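Local structure of hexokinase (Schistosoma mansoni, 1BDG) at residues 25-37 against 248-262. The protein catalyses the ATP-dependent phosphorylation of glucose and other hexoses to hexose 6-phosphates, the entry step of glycolysis. Numbering follows the deposited sequence.
Sequences DYEEICDRMGESM and TEWGAFGEKGELDCW. Unlike the reference sequence in segment 25-37: Met33 (reference Thr). With GLC (alpha-D-glucopyranose), chain B.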
loop_
_atom_site.group_PDB
_atom_site.type_symbol
_atom_site.label_atom_id
_atom_site.label_comp_id
_atom_site.label_asym_id
_atom_site.label_seq_id
_atom_site.Cartn_x
_atom_site.Cartn_y
_atom_site.Cartn_z
ATOM N N ASP A 25 5.605 -18.055 -13.971
ATOM C CA ASP A 25 5.996 -17.734 -12.607
ATOM C C ASP A 25 4.837 -17.068 -11.892
ATOM O O ASP A 25 4.407 -17.533 -10.842
ATOM C CB ASP A 25 7.249 -16.861 -12.572
ATOM C CG ASP A 25 8.506 -17.624 -12.951
ATOM O OD1 ASP A 25 8.547 -18.856 -12.767
ATOM O OD2 ASP A 25 9.472 -16.989 -13.416
ATOM N N TYR A 26 4.273 -16.034 -12.500
ATOM C CA TYR A 26 3.151 -15.324 -11.903
ATOM C C TYR A 26 1.942 -16.227 -11.677
ATOM O O TYR A 26 1.303 -16.145 -10.634
ATOM C CB TYR A 26 2.806 -14.094 -12.734
ATOM C CG TYR A 26 3.942 -13.111 -12.764
ATOM C CD1 TYR A 26 4.515 -12.668 -11.582
ATOM C CD2 TYR A 26 4.480 -12.664 -13.963
ATOM C CE1 TYR A 26 5.602 -11.814 -11.586
ATOM C CE2 TYR A 26 5.570 -11.799 -13.978
ATOM C CZ TYR A 26 6.125 -11.387 -12.776
ATOM O OH TYR A 26 7.223 -10.580 -12.744
ATOM N N GLU A 27 1.641 -17.106 -12.631
ATOM C CA GLU A 27 0.520 -18.039 -12.460
ATOM C C GLU A 27 0.709 -18.732 -11.095
ATOM O O GLU A 27 -0.217 -18.825 -10.298
ATOM C CB GLU A 27 0.482 -19.078 -13.600
ATOM C CG GLU A 27 0.259 -18.471 -15.003
ATOM C CD GLU A 27 0.310 -19.484 -16.173
ATOM O OE1 GLU A 27 1.052 -20.492 -16.096
ATOM O OE2 GLU A 27 -0.362 -19.247 -17.202
ATOM N N GLU A 28 1.945 -19.112 -10.796
ATOM C CA GLU A 28 2.286 -19.772 -9.549
ATOM C C GLU A 28 2.194 -18.879 -8.315
ATOM O O GLU A 28 1.609 -19.286 -7.315
ATOM C CB GLU A 28 3.689 -20.323 -9.628
ATOM C CG GLU A 28 4.061 -21.147 -8.435
ATOM C CD GLU A 28 4.222 -22.575 -8.826
ATOM O OE1 GLU A 28 4.838 -22.789 -9.911
ATOM O OE2 GLU A 28 3.713 -23.465 -8.079
ATOM N N ILE A 29 2.825 -17.705 -8.337
ATOM C CA ILE A 29 2.738 -16.805 -7.175
ATOM C C ILE A 29 1.244 -16.706 -6.844
ATOM O O ILE A 29 0.814 -17.055 -5.745
ATOM C CB ILE A 29 3.316 -15.393 -7.469
ATOM C CG1 ILE A 29 4.841 -15.435 -7.486
ATOM C CG2 ILE A 29 2.823 -14.378 -6.456
ATOM C CD1 ILE A 29 5.436 -15.689 -8.849
ATOM N N CYS A 30 0.456 -16.345 -7.853
ATOM C CA CYS A 30 -0.991 -16.245 -7.723
ATOM C C CYS A 30 -1.592 -17.517 -7.138
ATOM O O CYS A 30 -2.368 -17.453 -6.189
ATOM C CB CYS A 30 -1.606 -15.959 -9.087
ATOM S SG CYS A 30 -3.350 -16.259 -9.198
ATOM N N ASP A 31 -1.179 -18.665 -7.663
ATOM C CA ASP A 31 -1.658 -19.974 -7.213
ATOM C C ASP A 31 -1.374 -20.221 -5.744
ATOM O O ASP A 31 -2.237 -20.693 -5.016
ATOM C CB ASP A 31 -0.990 -21.073 -8.023
ATOM C CG ASP A 31 -1.954 -22.121 -8.470
ATOM O OD1 ASP A 31 -2.937 -21.743 -9.140
ATOM O OD2 ASP A 31 -1.728 -23.311 -8.166
ATOM N N ARG A 32 -0.136 -19.957 -5.333
ATOM C CA ARG A 32 0.296 -20.101 -3.941
ATOM C C ARG A 32 -0.446 -19.069 -3.074
ATOM O O ARG A 32 -0.918 -19.385 -1.982
ATOM C CB ARG A 32 1.821 -19.875 -3.831
ATOM C CG ARG A 32 2.664 -21.071 -4.223
ATOM C CD ARG A 32 4.118 -20.716 -4.454
ATOM N NE ARG A 32 4.886 -21.886 -4.878
ATOM C CZ ARG A 32 5.710 -22.584 -4.089
ATOM N NH1 ARG A 32 5.902 -22.223 -2.821
ATOM N NH2 ARG A 32 6.272 -23.710 -4.537
ATOM N N MET A 33 -0.565 -17.845 -3.584
ATOM C CA MET A 33 -1.248 -16.777 -2.872
ATOM C C MET A 33 -2.673 -17.225 -2.531
ATOM O O MET A 33 -3.045 -17.267 -1.357
ATOM C CB MET A 33 -1.258 -15.499 -3.716
ATOM C CG MET A 33 -1.932 -14.308 -3.044
ATOM S SD MET A 33 -1.843 -12.765 -4.019
ATOM C CE MET A 33 -0.113 -12.367 -3.742
ATOM N N GLY A 34 -3.446 -17.589 -3.553
ATOM C CA GLY A 34 -4.803 -18.053 -3.337
ATOM C C GLY A 34 -4.825 -19.180 -2.331
ATOM O O GLY A 34 -5.715 -19.253 -1.493
ATOM N N GLU A 35 -3.831 -20.056 -2.386
ATOM C CA GLU A 35 -3.751 -21.159 -1.439
ATOM C C GLU A 35 -3.693 -20.591 -0.006
ATOM O O GLU A 35 -4.348 -21.130 0.892
ATOM C CB GLU A 35 -2.525 -22.061 -1.738
ATOM C CG GLU A 35 -2.580 -22.862 -3.071
ATOM C CD GLU A 35 -1.190 -23.351 -3.583
ATOM O OE1 GLU A 35 -0.318 -23.746 -2.770
ATOM O OE2 GLU A 35 -0.954 -23.334 -4.815
ATOM N N SER A 36 -2.953 -19.491 0.202
ATOM C CA SER A 36 -2.815 -18.866 1.538
ATOM C C SER A 36 -4.042 -18.146 2.044
ATOM O O SER A 36 -4.353 -18.230 3.225
ATOM C CB SER A 36 -1.651 -17.886 1.583
ATOM O OG SER A 36 -0.459 -18.504 1.151
ATOM N N MET A 37 -4.718 -17.402 1.176
ATOM C CA MET A 37 -5.913 -16.675 1.577
ATOM C C MET A 37 -7.000 -17.615 2.108
ATOM O O MET A 37 -7.587 -17.342 3.167
ATOM C CB MET A 37 -6.458 -15.844 0.423
ATOM C CG MET A 37 -5.579 -14.703 -0.004
ATOM S SD MET A 37 -6.331 -13.775 -1.330
ATOM C CE MET A 37 -5.254 -12.389 -1.462
ATOM N N THR A 248 -7.176 -8.416 3.426
ATOM C CA THR A 248 -6.228 -9.482 3.143
ATOM C C THR A 248 -4.917 -9.291 3.855
ATOM O O THR A 248 -4.438 -10.201 4.517
ATOM C CB THR A 248 -5.981 -9.601 1.636
ATOM O OG1 THR A 248 -5.291 -8.435 1.175
ATOM C CG2 THR A 248 -7.307 -9.720 0.904
ATOM N N GLU A 249 -4.347 -8.101 3.713
ATOM C CA GLU A 249 -3.073 -7.764 4.335
ATOM C C GLU A 249 -2.031 -8.718 3.720
ATOM O O GLU A 249 -1.275 -9.404 4.418
ATOM C CB GLU A 249 -3.196 -7.903 5.853
ATOM C CG GLU A 249 -2.195 -7.091 6.667
ATOM C CD GLU A 249 -2.257 -5.584 6.427
ATOM O OE1 GLU A 249 -3.268 -4.941 6.776
ATOM O OE2 GLU A 249 -1.260 -5.037 5.919
ATOM N N TRP A 250 -2.014 -8.714 2.381
ATOM C CA TRP A 250 -1.143 -9.546 1.557
ATOM C C TRP A 250 0.315 -9.124 1.503
ATOM O O TRP A 250 1.149 -9.808 0.898
ATOM C CB TRP A 250 -1.709 -9.666 0.129
ATOM C CG TRP A 250 -1.579 -8.438 -0.783
ATOM C CD1 TRP A 250 -0.797 -7.334 -0.584
ATOM C CD2 TRP A 250 -2.219 -8.244 -2.052
ATOM N NE1 TRP A 250 -0.907 -6.476 -1.644
ATOM C CE2 TRP A 250 -1.772 -7.005 -2.561
ATOM C CE3 TRP A 250 -3.119 -9.001 -2.809
ATOM C CZ2 TRP A 250 -2.194 -6.502 -3.803
ATOM C CZ3 TRP A 250 -3.539 -8.502 -4.046
ATOM C CH2 TRP A 250 -3.075 -7.265 -4.528
ATOM N N GLY A 251 0.624 -7.961 2.062
ATOM C CA GLY A 251 2.005 -7.527 2.072
ATOM C C GLY A 251 2.812 -8.595 2.787
ATOM O O GLY A 251 3.990 -8.811 2.498
ATOM N N ALA A 252 2.164 -9.290 3.711
ATOM C CA ALA A 252 2.822 -10.341 4.466
ATOM C C ALA A 252 3.062 -11.637 3.701
ATOM O O ALA A 252 3.659 -12.549 4.253
ATOM C CB ALA A 252 2.065 -10.620 5.745
ATOM N N PHE A 253 2.622 -11.743 2.451
ATOM C CA PHE A 253 2.846 -12.982 1.702
ATOM C C PHE A 253 4.346 -13.230 1.627
ATOM O O PHE A 253 5.133 -12.302 1.625
ATOM C CB PHE A 253 2.231 -12.930 0.293
ATOM C CG PHE A 253 2.224 -14.267 -0.433
ATOM C CD1 PHE A 253 1.769 -15.427 0.201
ATOM C CD2 PHE A 253 2.634 -14.355 -1.766
ATOM C CE1 PHE A 253 1.714 -16.658 -0.475
ATOM C CE2 PHE A 253 2.587 -15.596 -2.465
ATOM C CZ PHE A 253 2.120 -16.747 -1.810
ATOM N N GLY A 254 4.732 -14.495 1.599
ATOM C CA GLY A 254 6.135 -14.832 1.559
ATOM C C GLY A 254 6.721 -15.042 2.944
ATOM O O GLY A 254 7.789 -15.631 3.059
ATOM N N GLU A 255 6.031 -14.585 3.987
ATOM C CA GLU A 255 6.515 -14.733 5.361
ATOM C C GLU A 255 6.687 -16.172 5.834
ATOM O O GLU A 255 7.295 -16.408 6.875
ATOM C CB GLU A 255 5.660 -13.938 6.361
ATOM C CG GLU A 255 5.823 -12.421 6.238
ATOM C CD GLU A 255 5.205 -11.615 7.374
ATOM O OE1 GLU A 255 4.562 -12.150 8.288
ATOM O OE2 GLU A 255 5.376 -10.403 7.365
ATOM N N LYS A 256 6.143 -17.125 5.084
ATOM C CA LYS A 256 6.285 -18.546 5.408
ATOM C C LYS A 256 7.068 -19.278 4.314
ATOM O O LYS A 256 6.898 -20.481 4.131
ATOM C CB LYS A 256 4.934 -19.231 5.539
ATOM C CG LYS A 256 4.006 -18.649 6.549
ATOM C CD LYS A 256 4.207 -19.237 7.901
ATOM C CE LYS A 256 3.074 -18.774 8.785
ATOM N NZ LYS A 256 3.013 -17.281 8.856
ATOM N N GLY A 257 7.869 -18.540 3.552
ATOM C CA GLY A 257 8.691 -19.132 2.511
ATOM C C GLY A 257 8.046 -19.376 1.172
ATOM O O GLY A 257 8.644 -20.043 0.319
ATOM N N GLU A 258 6.877 -18.773 0.945
ATOM C CA GLU A 258 6.133 -18.944 -0.312
ATOM C C GLU A 258 6.745 -18.285 -1.553
ATOM O O GLU A 258 6.527 -18.734 -2.674
ATOM C CB GLU A 258 4.673 -18.488 -0.161
ATOM C CG GLU A 258 3.884 -19.115 0.983
ATOM C CD GLU A 258 3.869 -18.249 2.221
ATOM O OE1 GLU A 258 4.879 -17.591 2.488
ATOM O OE2 GLU A 258 2.856 -18.209 2.942
ATOM N N LEU A 259 7.517 -17.227 -1.376
ATOM C CA LEU A 259 8.119 -16.571 -2.531
ATOM C C LEU A 259 9.630 -16.796 -2.593
ATOM O O LEU A 259 10.343 -16.084 -3.317
ATOM C CB LEU A 259 7.813 -15.076 -2.510
ATOM C CG LEU A 259 6.336 -14.708 -2.574
ATOM C CD1 LEU A 259 6.159 -13.215 -2.352
ATOM C CD2 LEU A 259 5.754 -15.153 -3.907
ATOM N N ASP A 260 10.092 -17.841 -1.907
ATOM C CA ASP A 260 11.516 -18.178 -1.822
ATOM C C ASP A 260 12.249 -18.527 -3.098
ATOM O O ASP A 260 13.471 -18.584 -3.101
ATOM C CB ASP A 260 11.747 -19.288 -0.795
ATOM C CG ASP A 260 11.904 -18.752 0.615
ATOM O OD1 ASP A 260 12.062 -17.511 0.776
ATOM O OD2 ASP A 260 11.884 -19.575 1.558
ATOM N N CYS A 261 11.525 -18.802 -4.169
ATOM C CA CYS A 261 12.176 -19.141 -5.421
ATOM C C CYS A 261 12.336 -17.907 -6.291
ATOM O O CYS A 261 13.210 -17.845 -7.159
ATOM C CB CYS A 261 11.331 -20.151 -6.174
ATOM S SG CYS A 261 11.165 -21.667 -5.309
ATOM N N TRP A 262 11.484 -16.926 -6.034
ATOM C CA TRP A 262 11.448 -15.707 -6.806
ATOM C C TRP A 262 12.143 -14.512 -6.169
ATOM O O TRP A 262 12.359 -13.496 -6.821
ATOM C CB TRP A 262 9.994 -15.415 -7.146
ATOM C CG TRP A 262 9.358 -16.602 -7.834
ATOM C CD1 TRP A 262 9.534 -16.977 -9.121
ATOM C CD2 TRP A 262 8.467 -17.562 -7.256
ATOM N NE1 TRP A 262 8.810 -18.101 -9.395
ATOM C CE2 TRP A 262 8.145 -18.487 -8.266
ATOM C CE3 TRP A 262 7.910 -17.738 -5.983
ATOM C CZ2 TRP A 262 7.300 -19.569 -8.047
ATOM C CZ3 TRP A 262 7.070 -18.817 -5.764
ATOM C CH2 TRP A 262 6.776 -19.719 -6.798
HETATM C C1 GLC B . 0.878 -1.693 4.450
HETATM C C2 GLC B . -0.061 -1.894 5.639
HETATM C C3 GLC B . -1.455 -2.202 5.142
HETATM C C4 GLC B . -1.918 -1.101 4.204
HETATM C C5 GLC B . -0.932 -0.965 3.065
HETATM C C6 GLC B . -1.297 0.164 2.120
HETATM O O1 GLC B . 0.861 -2.852 3.685
HETATM O O2 GLC B . 0.387 -2.973 6.456
HETATM O O3 GLC B . -2.356 -2.303 6.234
HETATM O O4 GLC B . -3.200 -1.402 3.707
HETATM O O5 GLC B . 0.361 -0.665 3.596
HETATM O O6 GLC B . -0.798 1.402 2.579
#
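The loop 248-262 runs antiparallel to segment 25-37 of helix 23-41, so that Asp25 CA lies 8.2 Å from Trp262 CA and Met37 CA 7.4 Å from Thr248 CA. In this actin-like ATPase fold the loop leads from strand 243-247 of the large subdomain to helix 265-272, turning through three consecutive beta turns between Ala252 and Asp260. At one end the indole of Trp262 is sandwiched: Cys261 CB lies over one face and Ile29 CD1 over the other, a CH-pi contact with CD1 3.9 Å from the centroid of the five-membered ring. The ring's NE1 donates a weak hydrogen bond to Asp25 OD1 (3.5 Å), while Asp25 OD2 accepts one from Ser22 N. The extended chain of Arg32 brings NE to the edge of the indole, 3.5 Å from CH2 of Trp262, its guanidinium turned 77° from the ring plane. Further along, Phe253, its CG anti to the backbone N (chi1 -170°), brings its ring up to the helix backbone, CZ lying 3.4 Å from Met33 N, with Met33 CB over one face. Met33 SD meets Trp250 obliquely, a Met-aromatic contact, and Trp250 NE1 is hydrogen-bonded to Thr222 OG1. Next to these packed residues, Glu249 grips the glucose through two hydrogen bonds: O3 of the sugar to OE1 at 2.8 Å and O2 to OE2 at 2.7 Å.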